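Local atomic coordinates of putative methyltransferase (PDB entry 7DMB), a protein that probably transfers methyl groups from S-adenosylmethionine as a trans-acting partner of a polyketide synthase in calbistrin biosynthesis, and binds S-adenosyl-L-homocysteine. Residues V284-P289 and N310-P315; T288-E293 and E334-A339; T294-R299 and K354-E359. All blocks are in the same frame, centred on the assembly; numbering follows the deposited sequence.

Contact 1 of 3, residues V284-P289 and N310-P315; sequences VLHATP and NQELSP. With SAH (S-adenosyl-L-homocysteine), chain C.
Beside the S-adenosyl-L-homocysteine pocket, the loop residue His286 and the strand residue Glu312 form a His-carboxylate hydrogen bond. His286 ND1 donates to Glu312 OE1 over 2.6 Å, nearly straight at 163°; the oxygen lies in the ring plane and receives the bond on its syn lone pair. Ring and carboxylate are turned 82° apart. The imidazole reaches the strand because CG sits between the backbone N and the carbonyl carbon (chi1 73°).

The other oxygen, Glu312 OE2, takes the backbone N of His286 at 3.1 Å from above the carboxylate plane, and a water donates to it at 2.6 Å. That water accepts from Val284 N. Two direct bonds to His286 and one water link to Val284 thus hold the bent glutamate's carboxylate, and the ND1 bond would limit the ring's rotation. Leu285 packs its CD1 against the Asn310 side-chain amide.

On the ligand side, Val284 CG2 comes within 3.2 Å of the ribose O4', while Thr288 CG2 lies 3.8 Å from the adenine N6. A cofactor pocket lined by the loop after a parallel strand, here braced from the next strand, is typical of the Rossmann-like fold of AdoMet-dependent methyltransferases.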
ATOM      1  N   VAL A 284       0.902  -0.252   5.616  1.00 13.56           N
ATOM      2  CA  VAL A 284       1.238   0.485   6.821  1.00 10.82           C
ATOM      3  C   VAL A 284       2.432  -0.133   7.542  1.00 11.65           C
ATOM      4  O   VAL A 284       3.291   0.585   8.073  1.00 12.56           O
ATOM      5  CB  VAL A 284       0.019   0.585   7.773  1.00 14.09           C
ATOM      6  CG1 VAL A 284      -0.665  -0.779   7.943  1.00 11.15           C
ATOM      7  CG2 VAL A 284       0.446   1.141   9.125  1.00 13.83           C
ATOM      8  N   LEU A 285       2.535  -1.466   7.547  1.00 14.60           N
ATOM      9  CA  LEU A 285       3.576  -2.098   8.349  1.00 12.39           C
ATOM     10  C   LEU A 285       4.968  -1.680   7.879  1.00 14.32           C
ATOM     11  O   LEU A 285       5.861  -1.462   8.701  1.00 13.04           O
ATOM     12  CB  LEU A 285       3.413  -3.624   8.342  1.00  8.99           C
ATOM     13  CG  LEU A 285       2.105  -4.238   8.918  1.00 13.47           C
ATOM     14  CD1 LEU A 285       2.232  -5.746   9.157  1.00 10.88           C
ATOM     15  CD2 LEU A 285       1.654  -3.552  10.182  1.00 10.91           C
ATOM     16  N   HIS A 286       5.165  -1.512   6.565  1.00 11.94           N
ATOM     17  CA  HIS A 286       6.489  -1.106   6.095  1.00 14.89           C
ATOM     18  C   HIS A 286       6.850   0.311   6.527  1.00 16.54           C
ATOM     19  O   HIS A 286       8.022   0.695   6.424  1.00 16.12           O
ATOM     20  CB  HIS A 286       6.598  -1.237   4.566  1.00 13.21           C
ATOM     21  CG  HIS A 286       5.845  -0.192   3.798  1.00 15.19           C
ATOM     22  ND1 HIS A 286       4.816  -0.505   2.935  1.00 14.27           N
ATOM     23  CD2 HIS A 286       5.989   1.154   3.741  1.00 13.55           C
ATOM     24  CE1 HIS A 286       4.354   0.603   2.386  1.00 15.67           C
ATOM     25  NE2 HIS A 286       5.043   1.625   2.863  1.00 15.38           N
ATOM     26  N   ALA A 287       5.864   1.103   6.979  1.00 14.88           N
ATOM     27  CA  ALA A 287       6.129   2.442   7.496  1.00 17.00           C
ATOM     28  C   ALA A 287       6.636   2.434   8.933  1.00 16.47           C
ATOM     29  O   ALA A 287       7.029   3.487   9.446  1.00 21.46           O
ATOM     30  CB  ALA A 287       4.868   3.316   7.399  1.00 16.31           C
ATOM     31  N   THR A 288       6.661   1.300   9.573  1.00 14.51           N
ATOM     32  CA  THR A 288       7.157   1.219  10.934  1.00 18.03           C
ATOM     33  C   THR A 288       8.656   0.943  10.928  1.00 17.72           C
ATOM     34  O   THR A 288       9.194   0.420   9.944  1.00 18.16           O
ATOM     35  CB  THR A 288       6.401   0.130  11.698  1.00 16.14           C
ATOM     36  OG1 THR A 288       6.780  -1.167  11.210  1.00 14.82           O
ATOM     37  CG2 THR A 288       4.908   0.317  11.509  1.00 14.09           C
ATOM     38  N   PRO A 289       9.363   1.304  12.012  1.00 16.01           N
ATOM     39  CA  PRO A 289      10.835   1.227  11.984  1.00 17.55           C
ATOM     40  C   PRO A 289      11.398  -0.182  12.097  1.00 17.73           C
ATOM     41  O   PRO A 289      12.496  -0.441  11.581  1.00 21.06           O
ATOM     42  CB  PRO A 289      11.269   2.109  13.170  1.00 17.77           C
ATOM     43  CG  PRO A 289      10.054   2.327  13.992  1.00 17.40           C
ATOM     44  CD  PRO A 289       8.864   2.162  13.101  1.00 18.44           C
ATOM     45  N   ASN A 310      -2.037  -9.103   5.360  1.00 10.54           N
ATOM     46  CA  ASN A 310      -1.095  -8.002   5.170  1.00 13.78           C
ATOM     47  C   ASN A 310      -0.928  -7.746   3.673  1.00 13.38           C
ATOM     48  O   ASN A 310      -0.378  -8.581   2.945  1.00 14.76           O
ATOM     49  CB  ASN A 310       0.238  -8.334   5.845  1.00 13.74           C
ATOM     50  CG  ASN A 310       1.213  -7.162   5.868  1.00 12.93           C
ATOM     51  OD1 ASN A 310       0.824  -5.995   5.901  1.00 15.07           O
ATOM     52  ND2 ASN A 310       2.496  -7.484   5.865  1.00 10.25           N
ATOM     53  N   GLN A 311      -1.428  -6.611   3.208  1.00 10.93           N
ATOM     54  CA  GLN A 311      -1.291  -6.202   1.815  1.00 13.28           C
ATOM     55  C   GLN A 311      -0.125  -5.225   1.731  1.00 12.55           C
ATOM     56  O   GLN A 311      -0.161  -4.165   2.370  1.00 12.02           O
ATOM     57  CB  GLN A 311      -2.587  -5.555   1.327  1.00 13.78           C
ATOM     58  CG  GLN A 311      -2.712  -5.341  -0.184  1.00 16.24           C
ATOM     59  CD  GLN A 311      -4.068  -4.767  -0.555  1.00 17.07           C
ATOM     60  OE1 GLN A 311      -4.421  -3.650  -0.150  1.00 16.06           O
ATOM     61  NE2 GLN A 311      -4.848  -5.536  -1.312  1.00 15.66           N
ATOM     62  N   GLU A 312       0.904  -5.567   0.950  1.00 12.00           N
ATOM     63  CA  GLU A 312       2.148  -4.803   1.019  1.00 12.40           C
ATOM     64  C   GLU A 312       2.845  -4.693  -0.333  1.00 13.31           C
ATOM     65  O   GLU A 312       3.113  -5.696  -0.998  1.00 10.10           O
ATOM     66  CB  GLU A 312       3.102  -5.426   2.045  1.00 11.72           C
ATOM     67  CG  GLU A 312       2.926  -4.898   3.474  1.00 12.92           C
ATOM     68  CD  GLU A 312       3.457  -3.474   3.633  1.00 14.28           C
ATOM     69  OE1 GLU A 312       4.270  -3.034   2.769  1.00 12.31           O
ATOM     70  OE2 GLU A 312       3.091  -2.806   4.627  1.00 12.03           O
ATOM     71  N   LEU A 313       3.183  -3.464  -0.705  1.00 13.61           N
ATOM     72  CA  LEU A 313       3.912  -3.220  -1.944  1.00 14.86           C
ATOM     73  C   LEU A 313       5.260  -3.933  -1.968  1.00 13.38           C
ATOM     74  O   LEU A 313       6.001  -3.947  -0.980  1.00  9.46           O
ATOM     75  CB  LEU A 313       4.132  -1.723  -2.123  1.00 16.49           C
ATOM     76  CG  LEU A 313       2.845  -0.960  -2.385  1.00 15.23           C
ATOM     77  CD1 LEU A 313       3.102   0.526  -2.194  1.00 16.08           C
ATOM     78  CD2 LEU A 313       2.364  -1.277  -3.793  1.00 14.43           C
ATOM     79  N   SER A 314       5.558  -4.540  -3.108  1.00 14.77           N
ATOM     80  CA  SER A 314       6.940  -4.831  -3.481  1.00 15.33           C
ATOM     81  C   SER A 314       7.106  -4.829  -5.009  1.00 11.36           C
ATOM     82  O   SER A 314       7.593  -5.808  -5.582  1.00 14.66           O
ATOM     83  CB  SER A 314       7.391  -6.167  -2.864  1.00 14.97           C
ATOM     84  OG  SER A 314       6.461  -7.223  -3.067  1.00 11.82           O
ATOM     85  N   PRO A 315       6.728  -3.748  -5.704  1.00 11.18           N
ATOM     86  CA  PRO A 315       6.896  -3.741  -7.161  1.00 12.58           C
ATOM     87  C   PRO A 315       8.365  -3.691  -7.533  1.00 11.28           C
ATOM     88  O   PRO A 315       9.204  -3.220  -6.751  1.00 11.25           O
ATOM     89  CB  PRO A 315       6.171  -2.446  -7.584  1.00 10.58           C
ATOM     90  CG  PRO A 315       6.377  -1.535  -6.430  1.00 11.07           C
ATOM     91  CD  PRO A 315       6.262  -2.440  -5.211  1.00 13.13           C
TER
HETATM   92  N   SAH C 401      -4.328   1.881   4.531  1.00 15.46           N
HETATM   93  CA  SAH C 401      -4.030   3.178   3.865  1.00 14.67           C
HETATM   94  CB  SAH C 401      -2.937   3.035   2.800  1.00 15.20           C
HETATM   95  CG  SAH C 401      -1.539   3.047   3.382  1.00 17.36           C
HETATM   96  SD  SAH C 401      -1.017   4.662   4.036  1.00 20.33           S
HETATM   97  C   SAH C 401      -5.309   3.723   3.224  1.00 17.36           C
HETATM   98  O   SAH C 401      -5.512   4.949   3.347  1.00 17.92           O
HETATM   99  OXT SAH C 401      -6.063   2.898   2.654  1.00 15.90           O
HETATM  100  C5' SAH C 401      -0.301   4.175   5.627  1.00 18.53           C
HETATM  101  C4' SAH C 401      -1.234   4.466   6.783  1.00 17.74           C
HETATM  102  O4' SAH C 401      -0.681   3.883   7.989  1.00 14.96           O
HETATM  103  C3' SAH C 401      -1.424   5.958   7.068  1.00 16.97           C
HETATM  104  O3' SAH C 401      -2.808   6.234   7.230  1.00 18.10           O
HETATM  105  C2' SAH C 401      -0.604   6.178   8.344  1.00 16.11           C
HETATM  106  O2' SAH C 401      -1.082   7.205   9.187  1.00 17.30           O
HETATM  107  C1' SAH C 401      -0.720   4.825   9.032  1.00 15.98           C
HETATM  108  N9  SAH C 401       0.396   4.547   9.930  1.00 13.67           N
HETATM  109  C8  SAH C 401       1.692   4.957   9.745  1.00 16.71           C
HETATM  110  N7  SAH C 401       2.505   4.567  10.693  1.00 11.81           N
HETATM  111  C5  SAH C 401       1.694   3.864  11.571  1.00 14.15           C
HETATM  112  C6  SAH C 401       1.968   3.202  12.783  1.00 15.14           C
HETATM  113  N6  SAH C 401       3.175   3.150  13.337  1.00 11.64           N
HETATM  114  N1  SAH C 401       0.930   2.594  13.411  1.00 14.53           N
HETATM  115  C2  SAH C 401      -0.283   2.655  12.846  1.00 11.65           C
HETATM  116  N3  SAH C 401      -0.654   3.243  11.712  1.00 15.63           N
HETATM  117  C4  SAH C 401       0.389   3.841  11.111  1.00 12.32           C
HETATM  118  O   HOH W   1       0.829  -3.301   5.792  1.00  9.33           O

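Contact 2 of 3, residues T288-E293 and E334-A339; sequences TPCLVE and EADGRA
The backbones come closest at Cys290 and Asp336, whose CA atoms are 5.6 Å apart, where the loop 334-339 passes the start of the helix that opens at Leu291, with Cys290 as its N-cap residue. Asp336 directs its carboxylate at this helix start. Leu291 N donates to Asp336 OD2 over 3.0 Å, on the syn side and 32° out of the carboxylate plane, while a bridging water donates to Asp336 OD1 and accepts from Val292 N. Two amides of the first helical turn are thus answered from another part of the chain, one directly and one through water. The helix end would probably stabilise the negative charge.

Arg338 works on the same carboxylate from within its own segment: its NE forms a salt bridge with Asp336 OD2 at 3.0 Å, using the anti lone pair, so that oxygen is held from two sides. A bend at chi3 (-81°) turns the guanidinium back to the other segment. Arg338 NH2 donates to Thr288 O over 2.7 Å, close to the guanidinium plane and in the carbonyl plane, and more weakly to Pro289 O. Over one face of the guanidinium lies Leu291 CD2, 3.6 Å from Arg338 CZ and offset toward the rim, so the flat group is bonded at its edge and packed against an apolar methyl.

Beyond the two segments, Arg338 NH1 is hydrogen-bonded to the carbonyls of His286 and Pro342, and Arg352 on helix 346-355 makes a second salt bridge to Asp336. Leu291 also touches Trp349 of that helix. The loop before helix 346-355 is thereby fastened to the N-terminal end of helix 291-301, next to the loop that follows strand 276-282.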
ATOM      1  N   THR A 288       6.661   1.300   9.573  1.00 14.51           N
ATOM      2  CA  THR A 288       7.157   1.219  10.934  1.00 18.03           C
ATOM      3  C   THR A 288       8.656   0.943  10.928  1.00 17.72           C
ATOM      4  O   THR A 288       9.194   0.420   9.944  1.00 18.16           O
ATOM      5  CB  THR A 288       6.401   0.130  11.698  1.00 16.14           C
ATOM      6  OG1 THR A 288       6.780  -1.167  11.210  1.00 14.82           O
ATOM      7  CG2 THR A 288       4.908   0.317  11.509  1.00 14.09           C
ATOM      8  N   PRO A 289       9.363   1.304  12.012  1.00 16.01           N
ATOM      9  CA  PRO A 289      10.835   1.227  11.984  1.00 17.55           C
ATOM     10  C   PRO A 289      11.398  -0.182  12.097  1.00 17.73           C
ATOM     11  O   PRO A 289      12.496  -0.441  11.581  1.00 21.06           O
ATOM     12  CB  PRO A 289      11.269   2.109  13.170  1.00 17.77           C
ATOM     13  CG  PRO A 289      10.054   2.327  13.992  1.00 17.40           C
ATOM     14  CD  PRO A 289       8.864   2.162  13.101  1.00 18.44           C
ATOM     15  N   CYS A 290      10.690  -1.111  12.724  1.00 18.79           N
ATOM     16  CA  CYS A 290      11.270  -2.422  12.984  1.00 17.84           C
ATOM     17  C   CYS A 290      10.168  -3.448  12.756  1.00 17.20           C
ATOM     18  O   CYS A 290       9.226  -3.534  13.546  1.00 16.88           O
ATOM     19  CB  CYS A 290      11.825  -2.477  14.417  1.00 15.93           C
ATOM     20  SG  CYS A 290      12.393  -4.089  14.977  1.00 20.69           S
ATOM     21  N   LEU A 291      10.263  -4.209  11.670  1.00 17.33           N
ATOM     22  CA  LEU A 291       9.125  -5.033  11.271  1.00 15.74           C
ATOM     23  C   LEU A 291       8.840  -6.131  12.289  1.00 17.41           C
ATOM     24  O   LEU A 291       7.674  -6.459  12.539  1.00 18.72           O
ATOM     25  CB  LEU A 291       9.352  -5.637   9.885  1.00 14.04           C
ATOM     26  CG  LEU A 291       9.526  -4.624   8.762  1.00 14.92           C
ATOM     27  CD1 LEU A 291       9.529  -5.340   7.447  1.00 12.39           C
ATOM     28  CD2 LEU A 291       8.408  -3.563   8.826  1.00 17.69           C
ATOM     29  N   VAL A 292       9.888  -6.718  12.879  1.00 15.75           N
ATOM     30  CA  VAL A 292       9.685  -7.819  13.817  1.00 16.38           C
ATOM     31  C   VAL A 292       8.937  -7.341  15.061  1.00 15.58           C
ATOM     32  O   VAL A 292       7.995  -7.994  15.525  1.00 18.41           O
ATOM     33  CB  VAL A 292      11.033  -8.475  14.169  1.00 17.10           C
ATOM     34  CG1 VAL A 292      10.863  -9.465  15.306  1.00 20.93           C
ATOM     35  CG2 VAL A 292      11.621  -9.174  12.943  1.00 17.02           C
ATOM     36  N   GLU A 293       9.330  -6.195  15.617  1.00 16.24           N
ATOM     37  CA  GLU A 293       8.596  -5.655  16.760  1.00 17.28           C
ATOM     38  C   GLU A 293       7.166  -5.314  16.373  1.00 16.13           C
ATOM     39  O   GLU A 293       6.224  -5.549  17.146  1.00 15.03           O
ATOM     40  CB  GLU A 293       9.317  -4.426  17.306  1.00 20.46           C
ATOM     41  CG  GLU A 293      10.286  -4.728  18.445  1.00 26.86           C
ATOM     42  CD  GLU A 293      11.007  -3.480  18.921  1.00 41.56           C
ATOM     43  OE1 GLU A 293      10.359  -2.412  18.960  1.00 42.53           O
ATOM     44  OE2 GLU A 293      12.212  -3.561  19.256  1.00 44.17           O
ATOM     45  N   GLU A 334      17.591   0.981   6.950  1.00 23.74           N
ATOM     46  CA  GLU A 334      18.936   0.418   7.046  1.00 28.48           C
ATOM     47  C   GLU A 334      19.202  -0.208   8.414  1.00 25.88           C
ATOM     48  O   GLU A 334      19.876  -1.234   8.486  1.00 18.73           O
ATOM     49  CB  GLU A 334      19.993   1.484   6.716  1.00 32.57           C
ATOM     50  CG  GLU A 334      20.269   1.634   5.212  1.00 44.84           C
ATOM     51  CD  GLU A 334      19.642   2.849   4.563  1.00 45.81           C
ATOM     52  OE1 GLU A 334      20.104   3.188   3.470  1.00 43.69           O
ATOM     53  OE2 GLU A 334      18.678   3.435   5.091  1.00 41.44           O
ATOM     54  N   ALA A 335      18.677   0.372   9.501  1.00 23.50           N
ATOM     55  CA  ALA A 335      18.803  -0.242  10.824  1.00 28.75           C
ATOM     56  C   ALA A 335      17.860  -1.431  11.024  1.00 27.61           C
ATOM     57  O   ALA A 335      17.911  -2.086  12.082  1.00 28.98           O
ATOM     58  CB  ALA A 335      18.558   0.795  11.932  1.00 28.91           C
ATOM     59  N   ASP A 336      17.002  -1.716  10.045  1.00 23.26           N
ATOM     60  CA  ASP A 336      16.031  -2.805  10.103  1.00 22.36           C
ATOM     61  C   ASP A 336      16.221  -3.764   8.932  1.00 20.47           C
ATOM     62  O   ASP A 336      15.271  -4.412   8.479  1.00 15.78           O
ATOM     63  CB  ASP A 336      14.601  -2.263  10.120  1.00 18.09           C
ATOM     64  CG  ASP A 336      13.597  -3.296  10.577  1.00 20.29           C
ATOM     65  OD1 ASP A 336      13.858  -3.933  11.615  1.00 22.01           O
ATOM     66  OD2 ASP A 336      12.559  -3.490   9.897  1.00 17.14           O
ATOM     67  N   GLY A 337      17.448  -3.846   8.422  1.00 19.41           N
ATOM     68  CA  GLY A 337      17.742  -4.787   7.360  1.00 20.39           C
ATOM     69  C   GLY A 337      17.031  -4.477   6.067  1.00 20.26           C
ATOM     70  O   GLY A 337      16.754  -5.393   5.288  1.00 20.23           O
ATOM     71  N   ARG A 338      16.717  -3.200   5.827  1.00 20.72           N
ATOM     72  CA  ARG A 338      15.942  -2.748   4.675  1.00 22.51           C
ATOM     73  C   ARG A 338      16.662  -1.545   4.063  1.00 24.76           C
ATOM     74  O   ARG A 338      16.138  -0.432   3.999  1.00 22.97           O
ATOM     75  CB  ARG A 338      14.509  -2.385   5.074  1.00 17.36           C
ATOM     76  CG  ARG A 338      13.684  -3.557   5.593  1.00 14.68           C
ATOM     77  CD  ARG A 338      12.237  -3.126   5.865  1.00 14.66           C
ATOM     78  NE  ARG A 338      12.089  -2.460   7.161  1.00 13.21           N
ATOM     79  CZ  ARG A 338      11.118  -1.603   7.467  1.00 17.28           C
ATOM     80  NH1 ARG A 338      10.198  -1.286   6.573  1.00 19.29           N
ATOM     81  NH2 ARG A 338      11.061  -1.053   8.676  1.00 20.39           N
ATOM     82  N   ALA A 339      17.902  -1.776   3.624  1.00 23.07           N
ATOM     83  CA  ALA A 339      18.728  -0.686   3.114  1.00 26.12           C
ATOM     84  C   ALA A 339      18.162  -0.104   1.824  1.00 27.23           C
ATOM     85  O   ALA A 339      18.160   1.119   1.643  1.00 28.20           O
ATOM     86  CB  ALA A 339      20.165  -1.169   2.899  1.00 29.24           C
TER
HETATM   87  O   HOH W   2      12.669  -6.218  11.796  1.00 14.77           O

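Contact 3 of 3, residues T294-R299 and K354-E359; sequences TLKNVR and KQAGFE
A Schellman motif ends helix 346-355, and the turn it makes packs against helix 291-301 in the Rossmann-like methyltransferase fold. Gly357 is the residue that leaves helical geometry, with a positive phi of 92°, and its carbonyl meets Arg299 of the neighbouring helix. From this turn the chain then runs on toward strand 358-366.

Apolar packing makes up much of the contact. Ala356 points its methyl at the helix, and its CB meets Leu295 CB at 3.4 Å, tighter than usual for two carbons; the backbones are correspondingly close, with the CA atoms of Lys296 and Ala356 4.9 Å apart. Phe358 enters beside this pair. With CG anti to its carbonyl carbon, the ring extends to the helix and presents an edge to it: Phe358 CZ lies 4.0 Å from Val298 CG1, and CE2 is 3.3 Å from the backbone O of Leu295. Arg299 CB approaches the same end of the ring obliquely. Leu308 of strand 306-313 touches Leu295, Val298 and Phe358, tying this apolar cluster to the central sheet, and Leu353 adds to it from helix 346-355.

At the more exposed margin, the aliphatic part of Lys296 takes over. Its extended chain lays CG against Ala356, while its CE approaches the carbonyl of Gln355.

Polar bonding across the segments comes from Arg299, whose side chain reaches over the turn so that CD passes Ala356 O. The NE of Arg299 donates to Gly357 O over 3.1 Å at 163°, with the oxygen near the guanidinium plane but the donor 38° above the carbonyl plane.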
ATOM      1  N   THR A 294       6.986  -4.787  15.162  1.00 14.31           N
ATOM      2  CA  THR A 294       5.655  -4.513  14.632  1.00 15.75           C
ATOM      3  C   THR A 294       4.832  -5.784  14.516  1.00 16.83           C
ATOM      4  O   THR A 294       3.656  -5.820  14.909  1.00 11.10           O
ATOM      5  CB  THR A 294       5.772  -3.850  13.269  1.00 14.83           C
ATOM      6  OG1 THR A 294       6.145  -2.486  13.462  1.00 15.51           O
ATOM      7  CG2 THR A 294       4.442  -3.952  12.494  1.00 12.37           C
ATOM      8  N   LEU A 295       5.423  -6.838  13.953  1.00 13.90           N
ATOM      9  CA  LEU A 295       4.672  -8.077  13.822  1.00 12.06           C
ATOM     10  C   LEU A 295       4.391  -8.725  15.188  1.00 14.41           C
ATOM     11  O   LEU A 295       3.314  -9.299  15.383  1.00 12.87           O
ATOM     12  CB  LEU A 295       5.413  -9.016  12.857  1.00 16.26           C
ATOM     13  CG  LEU A 295       5.423  -8.552  11.385  1.00 14.45           C
ATOM     14  CD1 LEU A 295       6.514  -9.200  10.545  1.00 20.78           C
ATOM     15  CD2 LEU A 295       4.075  -8.779  10.711  1.00 12.02           C
ATOM     16  N   LYS A 296       5.309  -8.605  16.159  1.00 18.20           N
ATOM     17  CA  LYS A 296       5.018  -9.091  17.511  1.00 12.29           C
ATOM     18  C   LYS A 296       3.864  -8.323  18.144  1.00 15.02           C
ATOM     19  O   LYS A 296       3.096  -8.888  18.942  1.00 15.04           O
ATOM     20  CB  LYS A 296       6.252  -8.986  18.414  1.00 11.03           C
ATOM     21  CG  LYS A 296       7.421  -9.915  18.047  1.00 21.48           C
ATOM     22  CD  LYS A 296       8.648  -9.678  18.955  1.00 22.87           C
ATOM     23  CE  LYS A 296       9.755 -10.693  18.671  1.00 25.91           C
ATOM     24  NZ  LYS A 296      10.840 -10.664  19.687  1.00 31.93           N
ATOM     25  N   ASN A 297       3.725  -7.039  17.816  1.00 14.33           N
ATOM     26  CA  ASN A 297       2.595  -6.280  18.341  1.00 16.15           C
ATOM     27  C   ASN A 297       1.296  -6.688  17.656  1.00 17.37           C
ATOM     28  O   ASN A 297       0.244  -6.726  18.309  1.00 14.13           O
ATOM     29  CB  ASN A 297       2.849  -4.780  18.200  1.00 11.61           C
ATOM     30  CG  ASN A 297       3.913  -4.277  19.169  1.00 20.10           C
ATOM     31  OD1 ASN A 297       4.130  -4.861  20.241  1.00 18.07           O
ATOM     32  ND2 ASN A 297       4.597  -3.199  18.791  1.00 17.31           N
ATOM     33  N   VAL A 298       1.351  -7.039  16.365  1.00 14.26           N
ATOM     34  CA  VAL A 298       0.167  -7.601  15.715  1.00 15.00           C
ATOM     35  C   VAL A 298      -0.220  -8.929  16.366  1.00 15.70           C
ATOM     36  O   VAL A 298      -1.404  -9.207  16.580  1.00 16.69           O
ATOM     37  CB  VAL A 298       0.400  -7.760  14.203  1.00 13.25           C
ATOM     38  CG1 VAL A 298      -0.749  -8.535  13.574  1.00 17.49           C
ATOM     39  CG2 VAL A 298       0.539  -6.403  13.532  1.00 15.27           C
ATOM     40  N   ARG A 299       0.769  -9.774  16.681  1.00 18.07           N
ATOM     41  CA  ARG A 299       0.475 -11.080  17.268  1.00 18.20           C
ATOM     42  C   ARG A 299      -0.159 -10.941  18.648  1.00 17.07           C
ATOM     43  O   ARG A 299      -1.058 -11.715  19.012  1.00 17.24           O
ATOM     44  CB  ARG A 299       1.750 -11.923  17.367  1.00 17.64           C
ATOM     45  CG  ARG A 299       1.506 -13.322  17.962  1.00 19.62           C
ATOM     46  CD  ARG A 299       2.728 -13.840  18.688  1.00 29.07           C
ATOM     47  NE  ARG A 299       2.901 -15.286  18.543  1.00 34.31           N
ATOM     48  CZ  ARG A 299       2.569 -16.181  19.473  1.00 38.22           C
ATOM     49  NH1 ARG A 299       2.024 -15.781  20.621  1.00 42.82           N
ATOM     50  NH2 ARG A 299       2.767 -17.476  19.248  1.00 29.35           N
ATOM     51  N   LYS A 354       8.240 -15.347  10.874  1.00 20.72           N
ATOM     52  CA  LYS A 354       8.731 -16.440  11.713  1.00 21.71           C
ATOM     53  C   LYS A 354       9.443 -15.914  12.959  1.00 22.30           C
ATOM     54  O   LYS A 354       9.298 -16.477  14.051  1.00 22.45           O
ATOM     55  CB  LYS A 354       9.659 -17.348  10.904  1.00 18.61           C
ATOM     56  CG  LYS A 354       8.926 -18.187   9.871  1.00 24.77           C
ATOM     57  CD  LYS A 354       9.879 -18.920   8.914  1.00 20.78           C
ATOM     58  CE  LYS A 354       9.175 -20.127   8.282  1.00 19.23           C
ATOM     59  NZ  LYS A 354       9.799 -20.553   6.982  1.00 26.37           N
ATOM     60  N   GLN A 355      10.198 -14.821  12.817  1.00 19.45           N
ATOM     61  CA  GLN A 355      10.862 -14.194  13.955  1.00 19.09           C
ATOM     62  C   GLN A 355       9.884 -13.573  14.936  1.00 17.55           C
ATOM     63  O   GLN A 355      10.276 -13.279  16.069  1.00 22.10           O
ATOM     64  CB  GLN A 355      11.835 -13.105  13.484  1.00 17.50           C
ATOM     65  CG  GLN A 355      13.128 -13.631  12.892  1.00 28.80           C
ATOM     66  CD  GLN A 355      13.653 -12.773  11.756  1.00 25.90           C
ATOM     67  OE1 GLN A 355      13.858 -11.574  11.914  1.00 30.79           O
ATOM     68  NE2 GLN A 355      13.871 -13.389  10.600  1.00 32.04           N
ATOM     69  N   ALA A 356       8.635 -13.343  14.535  1.00 21.29           N
ATOM     70  CA  ALA A 356       7.670 -12.646  15.378  1.00 18.71           C
ATOM     71  C   ALA A 356       6.619 -13.560  15.989  1.00 20.38           C
ATOM     72  O   ALA A 356       5.673 -13.066  16.606  1.00 23.86           O
ATOM     73  CB  ALA A 356       6.971 -11.545  14.575  1.00 16.54           C
ATOM     74  N   GLY A 357       6.731 -14.869  15.798  1.00 21.25           N
ATOM     75  CA  GLY A 357       5.755 -15.794  16.327  1.00 18.04           C
ATOM     76  C   GLY A 357       4.603 -16.159  15.410  1.00 25.42           C
ATOM     77  O   GLY A 357       3.589 -16.674  15.901  1.00 21.20           O
ATOM     78  N   PHE A 358       4.708 -15.899  14.108  1.00 19.40           N
ATOM     79  CA  PHE A 358       3.772 -16.449  13.139  1.00 18.44           C
ATOM     80  C   PHE A 358       4.401 -17.684  12.488  1.00 17.55           C
ATOM     81  O   PHE A 358       5.608 -17.891  12.564  1.00 16.37           O
ATOM     82  CB  PHE A 358       3.411 -15.410  12.067  1.00 20.35           C
ATOM     83  CG  PHE A 358       2.690 -14.195  12.600  1.00 13.16           C
ATOM     84  CD1 PHE A 358       1.313 -14.088  12.486  1.00 12.68           C
ATOM     85  CD2 PHE A 358       3.395 -13.149  13.174  1.00 12.81           C
ATOM     86  CE1 PHE A 358       0.642 -12.959  12.957  1.00 13.88           C
ATOM     87  CE2 PHE A 358       2.739 -12.015  13.648  1.00 14.29           C
ATOM     88  CZ  PHE A 358       1.366 -11.917  13.539  1.00 12.73           C
ATOM     89  N   GLU A 359       3.562 -18.511  11.852  1.00 17.78           N
ATOM     90  CA  GLU A 359       4.022 -19.677  11.095  1.00 18.21           C
ATOM     91  C   GLU A 359       4.593 -19.269   9.740  1.00 20.95           C
ATOM     92  O   GLU A 359       4.300 -19.907   8.725  1.00 25.56           O
ATOM     93  CB  GLU A 359       2.886 -20.683  10.877  1.00 16.08           C
ATOM     94  CG  GLU A 359       2.144 -21.124  12.132  1.00 19.32           C
ATOM     95  CD  GLU A 359       0.997 -22.102  11.834  1.00 28.44           C
ATOM     96  OE1 GLU A 359       0.526 -22.780  12.782  1.00 27.19           O
ATOM     97  OE2 GLU A 359       0.562 -22.190  10.653  1.00 25.36           O
TER

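Contact 1 is the buried one, its centre about 6 Å from that of the chain; contacts 2 and 3 are partly buried, with centres about 17 and 20 Å out. The three form a connected series: contacts 1 and 2 share Thr288 and Pro289, and contacts 2 and 3 both use helix 291-301, the former at its N-terminal end and the latter along its body. A probable hydrogen bond between Thr288 and Thr294 side chains joins loop to helix. Their chemistry differs accordingly: a carboxylate and a water secure the loop beside the ligand, an ion pair meets the helix start, and mainly apolar packing joins the helix flank to the turn that leads to the edge strand.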